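Local coordinates for DNA helicase RecQ (Deinococcus radiodurans, PDB 4Q48), which probably couples ATP hydrolysis to the unwinding of duplex DNA, translocating in the 3'-5' direction, at residues 92-97 and 116-121. Numbering follows the deposited sequence.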
ATOM      1  N   ALA A  92     -21.932  11.063  13.903  1.00 40.96           N
ATOM      2  CA  ALA A  92     -22.285  10.169  14.987  1.00 41.61           C
ATOM      3  C   ALA A  92     -21.768   8.780  14.723  1.00 44.84           C
ATOM      4  O   ALA A  92     -21.244   8.508  13.644  1.00 45.48           O
ATOM      5  CB  ALA A  92     -23.777  10.155  15.179  1.00 40.55           C
ATOM      6  N   PHE A  93     -21.885   7.908  15.718  1.00 44.69           N
ATOM      7  CA  PHE A  93     -21.422   6.535  15.552  1.00 45.77           C
ATOM      8  C   PHE A  93     -22.499   5.575  15.845  1.00 44.82           C
ATOM      9  O   PHE A  93     -23.215   5.722  16.828  1.00 45.62           O
ATOM     10  CB  PHE A  93     -20.269   6.180  16.488  1.00 54.46           C
ATOM     11  CG  PHE A  93     -19.124   7.074  16.368  1.00 62.58           C
ATOM     12  CD1 PHE A  93     -18.347   7.058  15.223  1.00 71.56           C
ATOM     13  CD2 PHE A  93     -18.820   7.954  17.383  1.00 71.96           C
ATOM     14  CE1 PHE A  93     -17.272   7.904  15.084  1.00 79.71           C
ATOM     15  CE2 PHE A  93     -17.750   8.801  17.258  1.00 88.49           C
ATOM     16  CZ  PHE A  93     -16.964   8.768  16.104  1.00 83.56           C
ATOM     17  N   LEU A  94     -22.536   4.540  15.027  1.00 47.68           N
ATOM     18  CA  LEU A  94     -23.483   3.477  15.175  1.00 44.02           C
ATOM     19  C   LEU A  94     -22.696   2.158  15.159  1.00 50.10           C
ATOM     20  O   LEU A  94     -22.085   1.803  14.150  1.00 45.58           O
ATOM     21  CB  LEU A  94     -24.506   3.573  14.050  1.00 40.64           C
ATOM     22  CG  LEU A  94     -25.845   2.851  14.093  1.00 44.49           C
ATOM     23  CD1 LEU A  94     -26.731   3.534  15.117  1.00 48.02           C
ATOM     24  CD2 LEU A  94     -26.478   2.919  12.703  1.00 34.06           C
ATOM     25  N   ASN A  95     -22.720   1.449  16.286  1.00 52.47           N
ATOM     26  CA  ASN A  95     -22.077   0.141  16.420  1.00 60.08           C
ATOM     27  C   ASN A  95     -22.583  -0.585  17.668  1.00 67.12           C
ATOM     28  O   ASN A  95     -23.230   0.018  18.535  1.00 64.30           O
ATOM     29  CB  ASN A  95     -20.554   0.271  16.492  1.00 63.09           C
ATOM     30  CG  ASN A  95     -20.111   1.327  17.483  1.00 61.30           C
ATOM     31  OD1 ASN A  95     -20.225   1.137  18.692  1.00 63.52           O
ATOM     32  ND2 ASN A  95     -19.604   2.447  16.977  1.00 54.92           N
ATOM     33  N   SER A  96     -22.256  -1.868  17.783  1.00 68.69           N
ATOM     34  CA  SER A  96     -22.791  -2.671  18.878  1.00 73.29           C
ATOM     35  C   SER A  96     -22.093  -2.473  20.226  1.00 75.63           C
ATOM     36  O   SER A  96     -22.499  -3.071  21.217  1.00 81.57           O
ATOM     37  CB  SER A  96     -22.772  -4.150  18.491  1.00 77.30           C
ATOM     38  OG  SER A  96     -23.741  -4.398  17.478  1.00 74.05           O
ATOM     39  N   THR A  97     -21.065  -1.630  20.281  1.00 73.67           N
ATOM     40  CA  THR A  97     -20.539  -1.195  21.572  1.00 67.59           C
ATOM     41  C   THR A  97     -21.545  -0.285  22.273  1.00 70.41           C
ATOM     42  O   THR A  97     -21.341   0.086  23.422  1.00 78.74           O
ATOM     43  CB  THR A  97     -19.204  -0.407  21.447  1.00 70.51           C
ATOM     44  OG1 THR A  97     -19.460   0.998  21.228  1.00 60.34           O
ATOM     45  CG2 THR A  97     -18.325  -0.985  20.336  1.00 72.62           C
ATOM     46  N   ASP A 116     -24.544  14.891   9.316  1.00 41.93           N
ATOM     47  CA  ASP A 116     -23.864  15.084   8.058  1.00 39.47           C
ATOM     48  C   ASP A 116     -23.106  13.817   7.721  1.00 36.07           C
ATOM     49  O   ASP A 116     -22.941  13.448   6.558  1.00 34.05           O
ATOM     50  CB  ASP A 116     -22.926  16.267   8.147  1.00 45.14           C
ATOM     51  CG  ASP A 116     -23.656  17.549   8.326  1.00 46.03           C
ATOM     52  OD1 ASP A 116     -24.374  17.943   7.370  1.00 44.06           O
ATOM     53  OD2 ASP A 116     -23.488  18.163   9.405  1.00 47.18           O
ATOM     54  N   LEU A 117     -22.625  13.170   8.771  1.00 36.09           N
ATOM     55  CA  LEU A 117     -21.867  11.946   8.637  1.00 36.27           C
ATOM     56  C   LEU A 117     -22.342  10.933   9.643  1.00 35.44           C
ATOM     57  O   LEU A 117     -22.673  11.275  10.776  1.00 38.97           O
ATOM     58  CB  LEU A 117     -20.370  12.192   8.827  1.00 40.36           C
ATOM     59  CG  LEU A 117     -19.750  13.112   7.796  1.00 37.40           C
ATOM     60  CD1 LEU A 117     -18.424  13.596   8.308  1.00 45.06           C
ATOM     61  CD2 LEU A 117     -19.623  12.391   6.479  1.00 35.03           C
ATOM     62  N   LEU A 118     -22.430   9.692   9.206  1.00 32.03           N
ATOM     63  CA  LEU A 118     -22.678   8.600  10.109  1.00 33.11           C
ATOM     64  C   LEU A 118     -21.589   7.548   9.943  1.00 39.23           C
ATOM     65  O   LEU A 118     -21.432   6.934   8.878  1.00 38.19           O
ATOM     66  CB  LEU A 118     -24.044   7.989   9.865  1.00 32.19           C
ATOM     67  CG  LEU A 118     -24.252   6.825  10.831  1.00 35.57           C
ATOM     68  CD1 LEU A 118     -24.384   7.346  12.243  1.00 38.31           C
ATOM     69  CD2 LEU A 118     -25.456   6.013  10.454  1.00 36.36           C
ATOM     70  N   TYR A 119     -20.806   7.365  10.993  1.00 42.55           N
ATOM     71  CA  TYR A 119     -19.791   6.322  11.009  1.00 43.33           C
ATOM     72  C   TYR A 119     -20.409   5.024  11.540  1.00 41.29           C
ATOM     73  O   TYR A 119     -20.992   4.994  12.627  1.00 42.31           O
ATOM     74  CB  TYR A 119     -18.586   6.787  11.846  1.00 48.07           C
ATOM     75  CG  TYR A 119     -17.728   7.823  11.137  1.00 44.52           C
ATOM     76  CD1 TYR A 119     -17.970   9.186  11.267  1.00 44.99           C
ATOM     77  CD2 TYR A 119     -16.708   7.426  10.301  1.00 43.65           C
ATOM     78  CE1 TYR A 119     -17.181  10.117  10.598  1.00 46.22           C
ATOM     79  CE2 TYR A 119     -15.927   8.335   9.647  1.00 43.44           C
ATOM     80  CZ  TYR A 119     -16.156   9.671   9.787  1.00 47.73           C
ATOM     81  OH  TYR A 119     -15.332  10.533   9.088  1.00 51.42           O
ATOM     82  N   VAL A 120     -20.289   3.950  10.775  1.00 37.20           N
ATOM     83  CA  VAL A 120     -20.971   2.728  11.141  1.00 38.59           C
ATOM     84  C   VAL A 120     -20.100   1.505  10.887  1.00 40.71           C
ATOM     85  O   VAL A 120     -19.567   1.315   9.803  1.00 46.22           O
ATOM     86  CB  VAL A 120     -22.319   2.610  10.358  1.00 43.48           C
ATOM     87  CG1 VAL A 120     -22.108   2.913   8.880  1.00 33.68           C
ATOM     88  CG2 VAL A 120     -22.982   1.249  10.556  1.00 43.34           C
ATOM     89  N   ALA A 121     -19.949   0.684  11.912  1.00 41.96           N
ATOM     90  CA  ALA A 121     -19.231  -0.555  11.782  1.00 46.45           C
ATOM     91  C   ALA A 121     -19.976  -1.424  10.776  1.00 54.72           C
ATOM     92  O   ALA A 121     -21.200  -1.383  10.705  1.00 48.08           O
ATOM     93  CB  ALA A 121     -19.126  -1.246  13.126  1.00 51.47           C
TER
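Strands 92-94 and 117-120 run in the same sense, their axes 31° apart, joined by hydrogen bonds that alternate as in any parallel pair: Y119 N donates to A92 O (2.9 Å), and Y119 O accepts from L94 N (2.9 Å). A weak A92 N to L117 O bond precedes them, and A121 N to L94 O (3.3 Å) carries the pairing to A121, at the N-cap position of the following helix. F93 and Y119 sit on one face, side by side and pointing the same way. Y119 CB lies near the plane of the F93 ring, at its edge, 3.4 Å from F93 CD1; the two rings themselves meet obliquely, planes at 47°. This is a right-handed beta-alpha-beta crossover in the first RecA-like domain of the helicase, strand 91-94 forming the sheet's outer edge. Its linking helix 100-111 packs on the opposite face, where V106 touches A92, L94 and L118. There L118, with CG anti to the backbone N (chi1 179°), lays CD1 against A92 CB (4.1 Å) and CD2 against L94 CD2 (4.0 Å). On the aromatic face, Y119 OH hydrogen-bonds Y56 OH and Q57 NE2, and the Y119 side chain lies about 5 Å from that of S53, an ADP-binding residue.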